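Local coordinates for protein 6-aminohexanoate-dimer hydrolase (Bacillus anthracis, PDB 4GB7) that probably hydrolyses amide bonds of the 6-aminohexanoate-dimer kind, as a putative serine hydrolase related to the beta-lactamases, at residues L204-Q207 with D208-Y212; N339-E342 with G343-A346. One frame throughout, in Å; residues are numbered along the deposited sequence.

Contact 1 (L204-Q207 with D208-Y212)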
ATOM      1  N   LEU A 204      -9.436  -5.750  13.524  1.00 22.64           N
ATOM      2  CA  LEU A 204      -8.821  -4.461  13.261  1.00 21.69           C
ATOM      3  C   LEU A 204      -7.908  -4.024  14.400  1.00 23.23           C
ATOM      4  O   LEU A 204      -8.333  -3.925  15.564  1.00 25.70           O
ATOM      5  CB  LEU A 204      -9.957  -3.467  13.086  1.00 28.74           C
ATOM      6  CG  LEU A 204      -9.847  -2.252  12.189  1.00 30.33           C
ATOM      7  CD1 LEU A 204      -9.463  -2.578  10.748  1.00 22.48           C
ATOM      8  CD2 LEU A 204     -11.152  -1.477  12.297  1.00 25.64           C
ATOM      9  N   GLU A 205      -6.641  -3.818  14.064  1.00 23.75           N
ATOM     10  CA  GLU A 205      -5.679  -3.179  14.950  0.60 25.45           C
ATOM     11  C   GLU A 205      -6.167  -1.774  15.298  1.00 22.94           C
ATOM     12  O   GLU A 205      -6.797  -1.127  14.493  1.00 22.28           O
ATOM     13  CB  GLU A 205      -4.300  -3.091  14.277  0.60 28.39           C
ATOM     14  CG  GLU A 205      -3.646  -4.445  14.033  0.60 31.56           C
ATOM     15  CD  GLU A 205      -2.169  -4.354  13.689  0.60 40.31           C
ATOM     16  OE1 GLU A 205      -1.536  -5.415  13.726  0.60 42.83           O
ATOM     17  OE2 GLU A 205      -1.629  -3.252  13.402  0.60 39.91           O
ATOM     18  N   ASN A 206      -5.877  -1.316  16.509  1.00 23.98           N
ATOM     19  CA  ASN A 206      -6.300   0.023  16.916  1.00 23.17           C
ATOM     20  C   ASN A 206      -5.752   1.132  16.010  1.00 22.06           C
ATOM     21  O   ASN A 206      -6.420   2.115  15.754  1.00 22.73           O
ATOM     22  CB  ASN A 206      -5.903   0.331  18.358  1.00 24.05           C
ATOM     23  CG  ASN A 206      -6.620   1.546  18.885  1.00 19.81           C
ATOM     24  OD1 ASN A 206      -7.836   1.693  18.672  1.00 23.38           O
ATOM     25  ND2 ASN A 206      -5.885   2.450  19.538  1.00 23.32           N
ATOM     26  N   GLN A 207      -4.556   0.953  15.471  1.00 22.74           N
ATOM     27  CA  GLN A 207      -3.963   1.986  14.613  0.60 24.23           C
ATOM     28  C   GLN A 207      -4.773   2.155  13.323  1.00 22.07           C
ATOM     29  O   GLN A 207      -4.809   3.222  12.734  1.00 23.86           O
ATOM     30  CB  GLN A 207      -2.524   1.632  14.261  0.60 23.61           C
ATOM     31  CG  GLN A 207      -2.397   0.476  13.282  0.60 24.56           C
ATOM     32  CD  GLN A 207      -0.992   0.292  12.812  0.60 27.91           C
ATOM     33  OE1 GLN A 207      -0.499   1.056  11.987  0.60 30.16           O
ATOM     34  NE2 GLN A 207      -0.341  -0.721  13.321  0.60 27.91           N
ATOM     35  N   ASP A 208      -5.439   1.078  12.884  1.00 22.17           N
ATOM     36  CA  ASP A 208      -6.345   1.174  11.765  1.00 20.84           C
ATOM     37  C   ASP A 208      -7.727   1.764  12.195  1.00 19.12           C
ATOM     38  O   ASP A 208      -8.259   2.644  11.542  1.00 20.40           O
ATOM     39  CB  ASP A 208      -6.595  -0.213  11.161  1.00 20.56           C
ATOM     40  CG  ASP A 208      -5.459  -0.717  10.292  1.00 26.86           C
ATOM     41  OD1 ASP A 208      -4.767   0.062   9.631  1.00 26.93           O
ATOM     42  OD2 ASP A 208      -5.301  -1.937  10.211  1.00 40.02           O
ATOM     43  N   ALA A 209      -8.308   1.230  13.280  1.00 22.35           N
ATOM     44  CA  ALA A 209      -9.589   1.690  13.823  1.00 21.13           C
ATOM     45  C   ALA A 209      -9.541   3.209  13.996  1.00 19.62           C
ATOM     46  O   ALA A 209     -10.427   3.920  13.545  1.00 21.00           O
ATOM     47  CB  ALA A 209      -9.884   0.991  15.159  1.00 19.81           C
ATOM     48  N   GLN A 210      -8.466   3.701  14.590  1.00 19.31           N
ATOM     49  CA  GLN A 210      -8.356   5.144  14.867  1.00 19.91           C
ATOM     50  C   GLN A 210      -8.302   5.987  13.609  1.00 19.81           C
ATOM     51  O   GLN A 210      -8.914   7.066  13.541  1.00 21.10           O
ATOM     52  CB  GLN A 210      -7.188   5.479  15.776  1.00 19.77           C
ATOM     53  CG  GLN A 210      -7.345   4.928  17.199  1.00 23.50           C
ATOM     54  CD  GLN A 210      -8.686   5.251  17.835  1.00 23.08           C
ATOM     55  OE1 GLN A 210      -9.051   6.419  17.939  1.00 23.80           O
ATOM     56  NE2 GLN A 210      -9.439   4.210  18.235  1.00 23.32           N
ATOM     57  N   LEU A 211      -7.613   5.490  12.584  1.00 17.97           N
ATOM     58  CA  LEU A 211      -7.546   6.238  11.325  1.00 19.94           C
ATOM     59  C   LEU A 211      -8.906   6.288  10.694  1.00 16.87           C
ATOM     60  O   LEU A 211      -9.341   7.319  10.214  1.00 20.20           O
ATOM     61  CB  LEU A 211      -6.545   5.561  10.374  1.00 20.44           C
ATOM     62  CG  LEU A 211      -6.412   6.162   8.959  1.00 21.02           C
ATOM     63  CD1 LEU A 211      -5.641   7.476   9.072  1.00 23.52           C
ATOM     64  CD2 LEU A 211      -5.736   5.162   8.008  1.00 23.92           C
ATOM     65  N   TYR A 212      -9.616   5.157  10.729  1.00 18.55           N
ATOM     66  CA  TYR A 212     -10.959   5.150  10.178  1.00 19.83           C
ATOM     67  C   TYR A 212     -11.977   5.987  11.004  1.00 21.45           C
ATOM     68  O   TYR A 212     -12.792   6.665  10.417  1.00 20.37           O
ATOM     69  CB  TYR A 212     -11.458   3.728   9.990  1.00 20.64           C
ATOM     70  CG  TYR A 212     -10.606   2.867   9.058  1.00 20.41           C
ATOM     71  CD1 TYR A 212      -9.859   3.423   8.028  1.00 21.83           C
ATOM     72  CD2 TYR A 212     -10.641   1.501   9.146  1.00 19.99           C
ATOM     73  CE1 TYR A 212      -9.111   2.645   7.173  1.00 22.28           C
ATOM     74  CE2 TYR A 212      -9.857   0.705   8.318  1.00 22.78           C
ATOM     75  CZ  TYR A 212      -9.135   1.263   7.311  1.00 21.98           C
ATOM     76  OH  TYR A 212      -8.391   0.455   6.487  1.00 24.25           O
TER
HETATM   77  O   HOH W   1      -5.897  -4.054  11.242  1.00 32.78           O

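Contact 2 (N339-E342 with G343-A346)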
ATOM      1  N   ASN A 339      19.916  -2.869  -1.411  1.00 24.80           N
ATOM      2  CA  ASN A 339      21.116  -2.956  -0.557  1.00 28.62           C
ATOM      3  C   ASN A 339      20.859  -3.243   0.933  1.00 28.27           C
ATOM      4  O   ASN A 339      21.816  -3.325   1.719  1.00 31.42           O
ATOM      5  CB  ASN A 339      21.914  -1.638  -0.703  1.00 30.21           C
ATOM      6  CG  ASN A 339      22.621  -1.532  -2.030  1.00 34.73           C
ATOM      7  OD1 ASN A 339      22.952  -2.536  -2.674  1.00 43.20           O
ATOM      8  ND2 ASN A 339      22.861  -0.314  -2.450  1.00 35.19           N
ATOM      9  N   VAL A 340      19.590  -3.403   1.336  1.00 24.57           N
ATOM     10  CA  VAL A 340      19.268  -3.747   2.730  1.00 23.47           C
ATOM     11  C   VAL A 340      19.600  -5.226   2.972  1.00 24.82           C
ATOM     12  O   VAL A 340      18.927  -6.112   2.429  1.00 26.94           O
ATOM     13  CB  VAL A 340      17.804  -3.391   3.157  1.00 24.30           C
ATOM     14  CG1 VAL A 340      17.493  -3.816   4.596  1.00 24.67           C
ATOM     15  CG2 VAL A 340      17.550  -1.901   3.049  1.00 24.62           C
ATOM     16  N   GLN A 341      20.613  -5.492   3.803  1.00 25.78           N
ATOM     17  CA  GLN A 341      21.007  -6.880   4.098  1.00 27.91           C
ATOM     18  C   GLN A 341      20.209  -7.489   5.245  1.00 23.39           C
ATOM     19  O   GLN A 341      19.611  -6.760   6.028  1.00 22.98           O
ATOM     20  CB  GLN A 341      22.496  -6.952   4.420  1.00 31.27           C
ATOM     21  CG  GLN A 341      23.329  -6.438   3.263  1.00 38.65           C
ATOM     22  CD  GLN A 341      24.692  -7.056   3.224  1.00 47.18           C
ATOM     23  OE1 GLN A 341      25.606  -6.589   3.888  1.00 55.06           O
ATOM     24  NE2 GLN A 341      24.839  -8.114   2.435  1.00 64.03           N
ATOM     25  N   GLU A 342      20.173  -8.828   5.308  1.00 26.22           N
ATOM     26  CA  GLU A 342      19.527  -9.510   6.389  1.00 25.57           C
ATOM     27  C   GLU A 342      20.196  -9.028   7.675  1.00 25.56           C
ATOM     28  O   GLU A 342      21.417  -8.947   7.745  1.00 29.03           O
ATOM     29  CB  GLU A 342      19.571 -11.040   6.211  1.00 30.98           C
ATOM     30  CG  GLU A 342      18.912 -11.796   7.360  1.00 34.21           C
ATOM     31  CD  GLU A 342      18.507 -13.234   7.050  1.00 38.22           C
ATOM     32  OE1 GLU A 342      18.161 -13.956   8.015  1.00 49.23           O
ATOM     33  OE2 GLU A 342      18.514 -13.652   5.867  1.00 46.16           O
ATOM     34  N   GLY A 343      19.371  -8.621   8.638  1.00 26.44           N
ATOM     35  CA  GLY A 343      19.830  -8.080   9.922  1.00 31.70           C
ATOM     36  C   GLY A 343      19.876  -6.559  10.009  1.00 33.32           C
ATOM     37  O   GLY A 343      20.082  -5.968  11.113  1.00 32.31           O
ATOM     38  N   GLU A 344      19.726  -5.913   8.860  1.00 25.78           N
ATOM     39  CA  GLU A 344      19.671  -4.447   8.797  1.00 27.14           C
ATOM     40  C   GLU A 344      18.215  -4.054   8.666  1.00 25.86           C
ATOM     41  O   GLU A 344      17.479  -4.655   7.851  1.00 23.58           O
ATOM     42  CB  GLU A 344      20.429  -3.886   7.591  1.00 26.03           C
ATOM     43  CG  GLU A 344      21.911  -4.183   7.602  1.00 35.74           C
ATOM     44  CD  GLU A 344      22.638  -3.680   6.371  1.00 37.96           C
ATOM     45  OE1 GLU A 344      22.018  -3.493   5.280  1.00 30.85           O
ATOM     46  OE2 GLU A 344      23.860  -3.484   6.513  1.00 42.55           O
ATOM     47  N   LEU A 345      17.812  -3.069   9.466  1.00 23.00           N
ATOM     48  CA  LEU A 345      16.433  -2.562   9.456  1.00 21.57           C
ATOM     49  C   LEU A 345      15.460  -3.723   9.630  1.00 22.88           C
ATOM     50  O   LEU A 345      14.427  -3.787   8.946  1.00 22.21           O
ATOM     51  CB  LEU A 345      16.143  -1.753   8.173  1.00 22.98           C
ATOM     52  CG  LEU A 345      16.967  -0.471   8.010  1.00 23.90           C
ATOM     53  CD1 LEU A 345      16.815   0.124   6.615  1.00 24.14           C
ATOM     54  CD2 LEU A 345      16.633   0.536   9.099  1.00 27.82           C
ATOM     55  N   ALA A 346      15.766  -4.607  10.571  1.00 21.00           N
ATOM     56  CA  ALA A 346      14.948  -5.807  10.794  1.00 19.24           C
ATOM     57  C   ALA A 346      13.634  -5.393  11.425  1.00 22.72           C
ATOM     58  O   ALA A 346      13.566  -4.386  12.128  1.00 22.99           O
ATOM     59  CB  ALA A 346      15.649  -6.795  11.700  1.00 22.29           C
TER

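Contact 1 (L204-Q207 with D208-Y212)
N206 and Q210, one helical turn apart, join their amides at the start of helix 206-214. The Q210 side chain leaves the backbone with CB 3.5 Å from N206 O. Its CG then packs against the same carbonyl oxygen and against the side chain of N206. A bend at chi2 (-50°) folds the amide back toward the helix start, where Q210 NE2 donates to N206 OD1 at 3.0 Å. The donor lies tilted from the plane of the acceptor carbonyl, and the two amides are turned 48° against each other. NE2 also bonds T196 O, while N206 ND2 is held by P195 O, which fixes the flip of both amides. E205 is the N-cap of this helix. Its carbonyl receives A209 N in a nearly straight bond of 3.1 Å, with D208 N adding a weak one, and Q210 N closes the next turn on N206 O. Before the cap, L204 reaches forward along the helix: CD1 rests on D208 CB at 3.7 Å and nears Y212 CE2 obliquely, and CD2 lies over A209 CA. The Y212 ring in turn meets W47 edge-to-face. A water accepts from E205 N at 2.9 Å, and D208 OD1 takes N251 ND2. In the conformer given, Q207 OE1 bonds N251 N and its NE2 the backbone O of Y249, a residue that with S140 and K143 matches the SxxK and (S/Y)xN pattern of serine beta-lactamase relatives, consistent with an active site there.

Contact 2 (N339-E342 with G343-A346)
E344 lays its extended side chain alongside Q341 and takes the backbone N-H of that residue on OE1, at 2.9 Å and almost straight (171°). The residues from Q341 to E344 form a type II beta turn, in the loop between helix 332-338 and strand 354-356. Its closing bond runs from E344 N to Q341 O at 3.0 Å, the donor standing above the carbonyl plane. E344 and Q341 are therefore joined twice, backbone to backbone and side chain to backbone. The N-H of Q341 meets OE1 from above the carboxylate plane. The side chains of E344 and Q341 point the same way, and E344 OE1 also comes within 3.6 Å of Q341 CB. The carboxylate and the Q341 amide are turned steeply against each other, 72° between their planes.

G343 sits at the third position of the turn with a positive phi of 97°, where a CB would collide with E342 O, the carbonyl of the preceding residue. V340, the buried residue of the contact, has CG1 anti to its own backbone N, which sets that methyl against E344 O at 3.4 Å.

Farther out, strand 354-356 anchors the loop: S354 OG bonds E344 O, and L345 pairs with Y355 through backbone hydrogen bonds. H363 NE2 bonds V340 O, and the V340 side chain touches S354 and H356. L345 packs on H356 too; its side chain crosses that of V340 at about a right angle, in an apolar contact that brings L345 CD1 to 4.2 Å from V340 CG2.

Both contacts are short-range and belong to the beta-lactamase-like part of the chain, but they hold different elements: contact 1 starts a helix, contact 2 turns a loop. Their centres are about 28 Å apart and their nearest atoms about 14 Å, without touching. Contact 1 is partly buried, and its neutral amides have outside partners in nearby loops and at N251. Contact 2 lies at the surface, with V340 as its buried residue, and combines a backbone turn bond with a carboxylate that accepts a main-chain N-H. Outside partners differ likewise: the helix start approaches, through the given conformer of Q207, residues of a possible SxxK centre, whereas the turn is fastened to strand 354-356.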